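Endonuclease EndoMS (Thermococcus kodakarensis KOD1, PDB 5GKE) acts as a mismatch restriction endonuclease that binds double-stranded DNA, and probably also cleaves single-stranded extremities of branched DNA. Local coordinates at residues E132-F140 / F150-A158; S2-P12 / V112-E121. The protein carries 1 engineered substitution. One frame throughout, in Å; residues are numbered along the deposited sequence.

Interaction 1 (E132-F140 / F150-A158). With nucleotides of chain C.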
# COMPACT_ATOMS: atom_id res chain seq x y z
N GLU A 132 -10.13 12.52 -2.49
CA GLU A 132 -11.53 12.36 -2.05
C GLU A 132 -11.93 13.53 -1.17
O GLU A 132 -13.06 14.00 -1.23
CB GLU A 132 -11.79 11.04 -1.31
CG GLU A 132 -13.29 10.90 -0.91
CD GLU A 132 -13.65 9.66 -0.05
OE1 GLU A 132 -14.30 9.85 1.01
OE2 GLU A 132 -13.32 8.51 -0.44
N ALA A 133 -11.00 13.99 -0.33
CA ALA A 133 -11.27 15.14 0.52
C ALA A 133 -11.74 16.34 -0.33
O ALA A 133 -12.65 17.07 0.05
CB ALA A 133 -10.06 15.50 1.31
N GLU A 134 -11.13 16.51 -1.49
CA GLU A 134 -11.50 17.62 -2.34
C GLU A 134 -12.85 17.44 -3.02
O GLU A 134 -13.54 18.42 -3.29
CB GLU A 134 -10.41 17.85 -3.37
CG GLU A 134 -9.17 18.42 -2.73
CD GLU A 134 -7.99 18.34 -3.65
OE1 GLU A 134 -7.63 19.38 -4.23
OE2 GLU A 134 -7.46 17.22 -3.80
N MET A 135 -13.22 16.20 -3.31
CA MET A 135 -14.57 15.93 -3.79
C MET A 135 -15.57 16.44 -2.75
O MET A 135 -16.56 17.11 -3.08
CB MET A 135 -14.79 14.44 -4.03
CG MET A 135 -13.98 13.83 -5.14
SD MET A 135 -14.44 12.10 -5.41
CE MET A 135 -16.11 12.27 -6.02
N ALA A 136 -15.29 16.11 -1.50
CA ALA A 136 -16.13 16.49 -0.38
C ALA A 136 -16.27 18.01 -0.33
O ALA A 136 -17.39 18.53 -0.36
CB ALA A 136 -15.55 15.92 0.93
N GLU A 137 -15.13 18.71 -0.28
CA GLU A 137 -15.10 20.18 -0.28
C GLU A 137 -15.87 20.80 -1.44
O GLU A 137 -16.56 21.80 -1.29
CB GLU A 137 -13.65 20.69 -0.28
CG GLU A 137 -12.93 20.42 1.04
CD GLU A 137 -11.43 20.67 0.99
OE1 GLU A 137 -10.97 21.40 0.08
OE2 GLU A 137 -10.71 20.13 1.86
N LEU A 138 -15.76 20.20 -2.61
CA LEU A 138 -16.53 20.66 -3.75
C LEU A 138 -18.01 20.57 -3.44
O LEU A 138 -18.77 21.49 -3.69
CB LEU A 138 -16.20 19.85 -5.00
CG LEU A 138 -17.00 20.19 -6.24
CD1 LEU A 138 -16.96 21.67 -6.50
CD2 LEU A 138 -16.44 19.45 -7.43
N ILE A 139 -18.40 19.44 -2.87
CA ILE A 139 -19.81 19.17 -2.65
C ILE A 139 -20.40 20.11 -1.59
O ILE A 139 -21.55 20.50 -1.68
CB ILE A 139 -20.02 17.70 -2.28
CG1 ILE A 139 -19.69 16.83 -3.50
CG2 ILE A 139 -21.45 17.45 -1.84
CD1 ILE A 139 -19.76 15.33 -3.27
N PHE A 140 -19.60 20.52 -0.62
CA PHE A 140 -20.08 21.50 0.34
C PHE A 140 -20.16 22.91 -0.29
O PHE A 140 -21.14 23.62 -0.09
CB PHE A 140 -19.20 21.50 1.59
CG PHE A 140 -19.62 20.45 2.60
CD1 PHE A 140 -19.33 19.12 2.39
CD2 PHE A 140 -20.33 20.81 3.74
CE1 PHE A 140 -19.73 18.15 3.30
CE2 PHE A 140 -20.73 19.85 4.65
CZ PHE A 140 -20.43 18.51 4.42
N PHE A 150 -30.17 19.89 -2.48
CA PHE A 150 -29.40 19.01 -1.62
C PHE A 150 -28.64 19.82 -0.59
O PHE A 150 -27.88 20.72 -0.93
CB PHE A 150 -28.43 18.14 -2.42
CG PHE A 150 -27.47 17.38 -1.55
CD1 PHE A 150 -27.92 16.35 -0.73
CD2 PHE A 150 -26.12 17.70 -1.52
CE1 PHE A 150 -27.04 15.65 0.10
CE2 PHE A 150 -25.23 17.01 -0.69
CZ PHE A 150 -25.70 15.98 0.11
N LYS A 151 -28.88 19.50 0.67
CA LYS A 151 -28.25 20.21 1.77
C LYS A 151 -27.32 19.28 2.54
O LYS A 151 -27.78 18.42 3.29
CB LYS A 151 -29.32 20.81 2.69
CG LYS A 151 -28.82 21.84 3.69
CD LYS A 151 -29.96 22.76 4.13
CE LYS A 151 -29.51 23.79 5.17
NZ LYS A 151 -29.65 23.34 6.59
N PRO A 152 -26.01 19.44 2.33
CA PRO A 152 -24.98 18.69 3.06
C PRO A 152 -24.80 19.19 4.49
O PRO A 152 -24.80 20.40 4.70
CB PRO A 152 -23.72 18.92 2.23
CG PRO A 152 -23.94 20.25 1.60
CD PRO A 152 -25.42 20.34 1.33
N LEU A 153 -24.61 18.28 5.44
CA LEU A 153 -24.59 18.60 6.87
C LEU A 153 -23.31 18.12 7.53
O LEU A 153 -22.70 18.86 8.29
CB LEU A 153 -25.80 18.01 7.59
CG LEU A 153 -27.15 18.43 7.01
CD1 LEU A 153 -28.28 17.75 7.74
CD2 LEU A 153 -27.29 19.94 7.05
N PHE A 154 -22.98 16.85 7.36
CA PHE A 154 -21.78 16.33 8.00
C PHE A 154 -20.80 15.73 7.00
O PHE A 154 -21.19 15.24 5.94
CB PHE A 154 -22.13 15.26 9.04
CG PHE A 154 -23.29 15.62 9.93
CD1 PHE A 154 -24.59 15.43 9.51
CD2 PHE A 154 -23.07 16.10 11.21
CE1 PHE A 154 -25.66 15.74 10.34
CE2 PHE A 154 -24.14 16.42 12.05
CZ PHE A 154 -25.43 16.23 11.62
N ARG A 155 -19.52 15.78 7.37
CA ARG A 155 -18.43 15.16 6.64
C ARG A 155 -17.65 14.26 7.60
O ARG A 155 -17.33 14.67 8.72
CB ARG A 155 -17.54 16.24 6.02
CG ARG A 155 -16.23 15.75 5.42
CD ARG A 155 -15.39 16.91 4.86
NE ARG A 155 -15.89 18.22 5.30
CZ ARG A 155 -15.47 19.39 4.80
NH1 ARG A 155 -14.54 19.42 3.86
NH2 ARG A 155 -15.98 20.53 5.26
N GLU A 156 -17.35 13.03 7.18
CA GLU A 156 -16.69 12.04 8.04
C GLU A 156 -17.42 11.87 9.37
O GLU A 156 -16.81 11.96 10.43
CB GLU A 156 -15.23 12.40 8.30
CG GLU A 156 -14.35 12.47 7.04
CD GLU A 156 -14.08 11.10 6.43
OE1 GLU A 156 -13.38 10.28 7.08
OE2 GLU A 156 -14.54 10.85 5.30
N LYS A 157 -18.72 11.62 9.28
CA LYS A 157 -19.60 11.50 10.43
C LYS A 157 -19.72 10.07 10.93
O LYS A 157 -20.25 9.20 10.23
CB LYS A 157 -21.00 12.02 10.09
CG LYS A 157 -21.97 12.05 11.28
CD LYS A 157 -21.49 13.05 12.33
CE LYS A 157 -22.33 13.01 13.58
NZ LYS A 157 -21.99 11.89 14.52
N ALA A 158 -19.27 9.83 12.15
CA ALA A 158 -19.50 8.53 12.73
C ALA A 158 -20.99 8.39 12.98
O ALA A 158 -21.59 9.19 13.70
CB ALA A 158 -18.71 8.35 14.01
P DC C 6 -13.07 4.89 2.21
OP1 DC C 6 -14.11 5.51 1.37
OP2 DC C 6 -12.76 3.46 2.04
O5' DC C 6 -11.74 5.73 1.96
C5' DC C 6 -11.76 7.14 2.18
C4' DC C 6 -10.39 7.74 2.01
O4' DC C 6 -9.44 7.06 2.86
C3' DC C 6 -9.82 7.66 0.61
O3' DC C 6 -8.99 8.79 0.39
C2' DC C 6 -9.01 6.37 0.66
C1' DC C 6 -8.43 6.47 2.06
N1 DC C 6 -8.07 5.15 2.69
C2 DC C 6 -6.76 4.94 3.13
O2 DC C 6 -5.92 5.82 2.95
N3 DC C 6 -6.45 3.76 3.71
C4 DC C 6 -7.40 2.82 3.88
N4 DC C 6 -7.04 1.67 4.47
C5 DC C 6 -8.74 3.03 3.45
C6 DC C 6 -9.03 4.20 2.87
P DA C 7 -8.54 9.21 -1.09
OP1 DA C 7 -8.24 10.65 -1.04
OP2 DA C 7 -9.56 8.70 -2.04
O5' DA C 7 -7.20 8.37 -1.32
C5' DA C 7 -6.13 8.47 -0.38
C4' DA C 7 -4.88 7.79 -0.91
O4' DA C 7 -4.73 6.49 -0.30
C3' DA C 7 -4.87 7.57 -2.43
O3' DA C 7 -3.57 7.79 -2.95
C2' DA C 7 -5.29 6.09 -2.55
C1' DA C 7 -4.67 5.48 -1.30
N9 DA C 7 -5.38 4.32 -0.78
C8 DA C 7 -6.72 4.06 -0.89
N7 DA C 7 -7.11 2.95 -0.31
C5 DA C 7 -5.94 2.45 0.24
C6 DA C 7 -5.67 1.29 1.00
N6 DA C 7 -6.62 0.41 1.35
N1 DA C 7 -4.39 1.08 1.40
C2 DA C 7 -3.45 1.98 1.05
N3 DA C 7 -3.58 3.10 0.34
C4 DA C 7 -4.86 3.28 -0.03
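The ring of Phe140, near the end of the helical segment 132-140, is held between two side chains of segment 150-158. Pro152 presents CB over the centre of one face, 4.0 Å from the centroid of the Phe140 ring, a CH-pi contact 11° off the ring normal. The opposite face receives the guanidinium of Arg155 in a cation-pi contact, with Arg155 CZ 4.7 Å from the Phe140 centroid and the two planes only 15° apart. At the ring's edge, Phe140 CZ meets Phe154 O at 3.7 Å. A bend in the Arg155 chain at chi3 (13°) helps lay the guanidinium over the ring. It also brings Arg155 NH1 to 3.4 Å from Glu137 CG, while the carboxylate of Glu137 stays beyond salt-bridge distance. Deeper in, Ile139 CG2 touches the rim of Phe150 at its CE2, 4.0 Å away, and Leu180 of strand 175-180 backs Ala136 and Ile139.

At the other end of the helix, Glu132 N donates a nearly straight bond of 3.0 Å to OP1 of nucleotide DA7 of chain C. The Glu132 carboxylate extends beside DC6 of chain C, close to the magnesium ion. With no hydrogen bond across the two segments, their grip is dispersive and cation-pi in character, whereas the first turn of the helix offers an N-H whose helix-end polarity probably favours the DNA phosphate.

Interaction 2 (S2-P12 / V112-E121)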
# COMPACT_ATOMS: atom_id res chain seq x y z
N SER A 2 32.98 15.08 9.31
CA SER A 2 31.88 14.55 8.51
C SER A 2 30.81 15.61 8.21
O SER A 2 29.64 15.46 8.59
CB SER A 2 31.28 13.31 9.20
OG SER A 2 30.85 13.60 10.52
N LYS A 3 31.23 16.69 7.55
CA LYS A 3 30.34 17.80 7.18
C LYS A 3 29.83 17.75 5.74
O LYS A 3 29.04 18.60 5.33
CB LYS A 3 31.06 19.13 7.41
CG LYS A 3 32.27 19.02 8.32
CD LYS A 3 33.24 20.17 8.11
CE LYS A 3 34.55 19.90 8.82
NZ LYS A 3 35.64 20.72 8.25
N ASP A 4 30.28 16.77 4.95
CA ASP A 4 29.79 16.62 3.58
C ASP A 4 28.39 16.03 3.58
O ASP A 4 28.06 15.23 4.45
CB ASP A 4 30.72 15.72 2.76
CG ASP A 4 31.88 16.47 2.17
OD1 ASP A 4 32.01 17.68 2.45
OD2 ASP A 4 32.67 15.84 1.43
N LYS A 5 27.57 16.42 2.61
CA LYS A 5 26.21 15.92 2.53
C LYS A 5 26.21 14.41 2.24
O LYS A 5 25.36 13.68 2.77
CB LYS A 5 25.40 16.68 1.48
CG LYS A 5 23.95 16.91 1.91
CD LYS A 5 23.26 18.10 1.25
CE LYS A 5 22.49 18.90 2.29
NZ LYS A 5 21.86 20.15 1.81
N VAL A 6 27.19 13.94 1.47
CA VAL A 6 27.27 12.53 1.09
C VAL A 6 28.63 11.91 1.37
O VAL A 6 29.66 12.50 1.10
CB VAL A 6 26.94 12.33 -0.43
CG1 VAL A 6 27.13 10.87 -0.87
CG2 VAL A 6 25.54 12.80 -0.74
N THR A 7 28.62 10.69 1.88
CA THR A 7 29.83 9.90 2.06
C THR A 7 29.63 8.56 1.38
O THR A 7 28.61 7.93 1.56
CB THR A 7 30.14 9.68 3.55
OG1 THR A 7 29.92 10.90 4.27
CG2 THR A 7 31.55 9.23 3.74
N VAL A 8 30.58 8.12 0.58
CA VAL A 8 30.41 6.91 -0.20
C VAL A 8 31.64 6.06 -0.05
O VAL A 8 32.75 6.56 -0.23
CB VAL A 8 30.19 7.20 -1.71
CG1 VAL A 8 30.13 5.91 -2.50
CG2 VAL A 8 28.95 8.00 -1.94
N ILE A 9 31.46 4.80 0.27
CA ILE A 9 32.58 3.86 0.21
C ILE A 9 32.18 2.61 -0.54
O ILE A 9 31.18 1.97 -0.21
CB ILE A 9 33.06 3.46 1.60
CG1 ILE A 9 33.51 4.69 2.39
CG2 ILE A 9 34.19 2.45 1.50
CD1 ILE A 9 33.99 4.33 3.76
N THR A 10 32.96 2.25 -1.54
CA THR A 10 32.75 1.03 -2.28
C THR A 10 33.60 -0.07 -1.69
O THR A 10 34.67 0.19 -1.15
CB THR A 10 33.07 1.21 -3.78
OG1 THR A 10 34.39 1.77 -3.92
CG2 THR A 10 32.05 2.16 -4.41
N SER A 11 33.08 -1.30 -1.75
CA SER A 11 33.75 -2.48 -1.20
C SER A 11 34.31 -2.25 0.20
O SER A 11 35.47 -2.55 0.46
CB SER A 11 34.87 -2.92 -2.13
OG SER A 11 34.40 -3.01 -3.45
N PRO A 12 33.48 -1.73 1.11
CA PRO A 12 34.10 -1.31 2.37
C PRO A 12 34.62 -2.48 3.22
O PRO A 12 34.16 -3.62 3.11
CB PRO A 12 32.96 -0.59 3.09
CG PRO A 12 31.72 -1.26 2.57
CD PRO A 12 32.01 -1.65 1.15
N VAL A 112 29.24 -6.38 0.83
CA VAL A 112 28.72 -5.04 0.68
C VAL A 112 29.45 -4.31 -0.46
O VAL A 112 30.62 -3.99 -0.34
CB VAL A 112 28.85 -4.25 2.00
CG1 VAL A 112 28.43 -2.80 1.80
CG2 VAL A 112 28.04 -4.93 3.11
N TYR A 113 28.74 -4.05 -1.55
CA TYR A 113 29.36 -3.39 -2.71
C TYR A 113 29.50 -1.90 -2.48
O TYR A 113 30.44 -1.26 -2.96
CB TYR A 113 28.54 -3.62 -3.97
CG TYR A 113 28.17 -5.05 -4.26
CD1 TYR A 113 29.14 -6.00 -4.58
CD2 TYR A 113 26.83 -5.46 -4.24
CE1 TYR A 113 28.80 -7.32 -4.85
CE2 TYR A 113 26.49 -6.78 -4.52
CZ TYR A 113 27.47 -7.70 -4.82
OH TYR A 113 27.13 -9.00 -5.10
N MET A 114 28.53 -1.31 -1.80
CA MET A 114 28.62 0.10 -1.48
C MET A 114 27.87 0.39 -0.19
O MET A 114 26.86 -0.25 0.10
CB MET A 114 28.07 0.95 -2.64
CG MET A 114 28.35 2.43 -2.49
SD MET A 114 27.29 3.45 -3.54
CE MET A 114 25.86 3.57 -2.45
N VAL A 115 28.37 1.36 0.56
CA VAL A 115 27.64 1.92 1.69
C VAL A 115 27.73 3.43 1.58
O VAL A 115 28.75 3.97 1.17
CB VAL A 115 28.20 1.43 3.05
CG1 VAL A 115 29.70 1.64 3.14
CG2 VAL A 115 27.51 2.14 4.19
N SER A 116 26.66 4.12 1.92
CA SER A 116 26.63 5.56 1.76
C SER A 116 25.81 6.22 2.84
O SER A 116 24.82 5.67 3.33
CB SER A 116 26.08 5.95 0.39
OG SER A 116 24.70 5.62 0.30
N VAL A 117 26.24 7.42 3.21
CA VAL A 117 25.54 8.21 4.19
C VAL A 117 25.11 9.49 3.52
O VAL A 117 25.94 10.21 2.96
CB VAL A 117 26.42 8.50 5.42
CG1 VAL A 117 25.75 9.51 6.33
CG2 VAL A 117 26.70 7.22 6.16
N PHE A 118 23.82 9.75 3.56
CA PHE A 118 23.27 10.91 2.88
C PHE A 118 22.61 11.79 3.92
O PHE A 118 21.55 11.46 4.44
CB PHE A 118 22.29 10.45 1.79
CG PHE A 118 21.63 11.58 1.02
CD1 PHE A 118 22.20 12.83 0.94
CD2 PHE A 118 20.43 11.36 0.35
CE1 PHE A 118 21.58 13.84 0.22
CE2 PHE A 118 19.82 12.36 -0.36
CZ PHE A 118 20.39 13.60 -0.43
N ARG A 119 23.21 12.95 4.19
CA ARG A 119 22.64 13.78 5.22
C ARG A 119 21.69 14.69 4.50
O ARG A 119 22.05 15.78 4.08
CB ARG A 119 23.75 14.56 5.96
CG ARG A 119 25.02 13.71 6.13
CD ARG A 119 26.23 14.40 6.78
NE ARG A 119 27.07 13.39 7.43
CZ ARG A 119 27.90 12.55 6.81
NH1 ARG A 119 28.06 12.61 5.49
NH2 ARG A 119 28.59 11.64 7.51
N ALA A 120 20.42 14.30 4.47
CA ALA A 120 19.51 14.93 3.54
C ALA A 120 18.77 16.00 4.26
O ALA A 120 18.39 15.85 5.41
CB ALA A 120 18.56 13.92 2.92
N GLU A 121 18.57 17.12 3.57
CA GLU A 121 17.93 18.26 4.17
C GLU A 121 16.66 18.52 3.37
O GLU A 121 16.73 18.72 2.16
CB GLU A 121 18.87 19.45 4.14
CG GLU A 121 18.47 20.63 5.00
CD GLU A 121 19.54 21.72 5.00
OE1 GLU A 121 20.44 21.68 4.13
OE2 GLU A 121 19.47 22.62 5.87
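Arg119 NH1 reaches two acceptors on the N-terminal segment: Thr7 OG1 at 2.8 Å, nearly straight and in the guanidinium plane, and Asp4 O, also 2.8 Å from Arg119 NH1 but 34° out of that plane. Val117 CG1 lies over one face of the guanidinium and Ser2 O over the other, while Arg119 NE forms a salt bridge with Glu27. An alanine here would remove the guanidinium, which would probably leave Glu27 without its charged mate and Thr7 and Asp4 O without a shared donor. Farther along, Lys5 NZ forms a salt bridge with Glu121 OE1 at 3.1 Å, using that oxygen's anti lone pair.

The backbones follow in antiparallel register. Arg119 N bonds Lys5 O at 2.7 Å, Thr7-Val117 and Ile9-Val115 are the hydrogen-bonded pairs, and Ser11 N to Tyr113 O adds a last bond.

Apolar contacts line both faces. On one, Val6 CG2 meets Phe118 CD1 at 3.7 Å, and Val8 CG1 lies against Met114 SD at 3.9 Å. The Phe118 ring carries Ala120 CB over one face and stacks with Phe34 of the second subunit. On the other, Val115 CG1 sits between its own backbone N and carbonyl carbon (chi1 52°) and meets Pro12 CG at 3.6 Å; Leu20 of helix 14-27 covers Ile9, Val115 and Val117 here. Strand 111-118 also pairs with strand 30-42, where Tyr113 and Met114 form a classic beta bulge opposite Phe34. Strand 6-10 thus pairs with strand 111-118 in the curled antiparallel sheet that includes the PH-like domain's strands, and the contact forms part of the subunit interface.

The two interactions belong to different domains and do not touch: their centres are 48 Å apart and their nearest atoms about 25 Å, on opposite sides of the chain's centre. Interaction 2 closes in sequence before interaction 1 opens, so they follow one another along the chain. Interaction 1 lies in the C-terminal domain of the PDDEXK clan, where Glu132 is about 4 Å (nearest atoms) from the magnesium ion bound at Glu179 and Gln192. Interaction 2 stays about 16 Å from the DNA at its nearest atom and meets the second subunit instead. One contact therefore borders the metal and nucleic acid, the other the dimer interface.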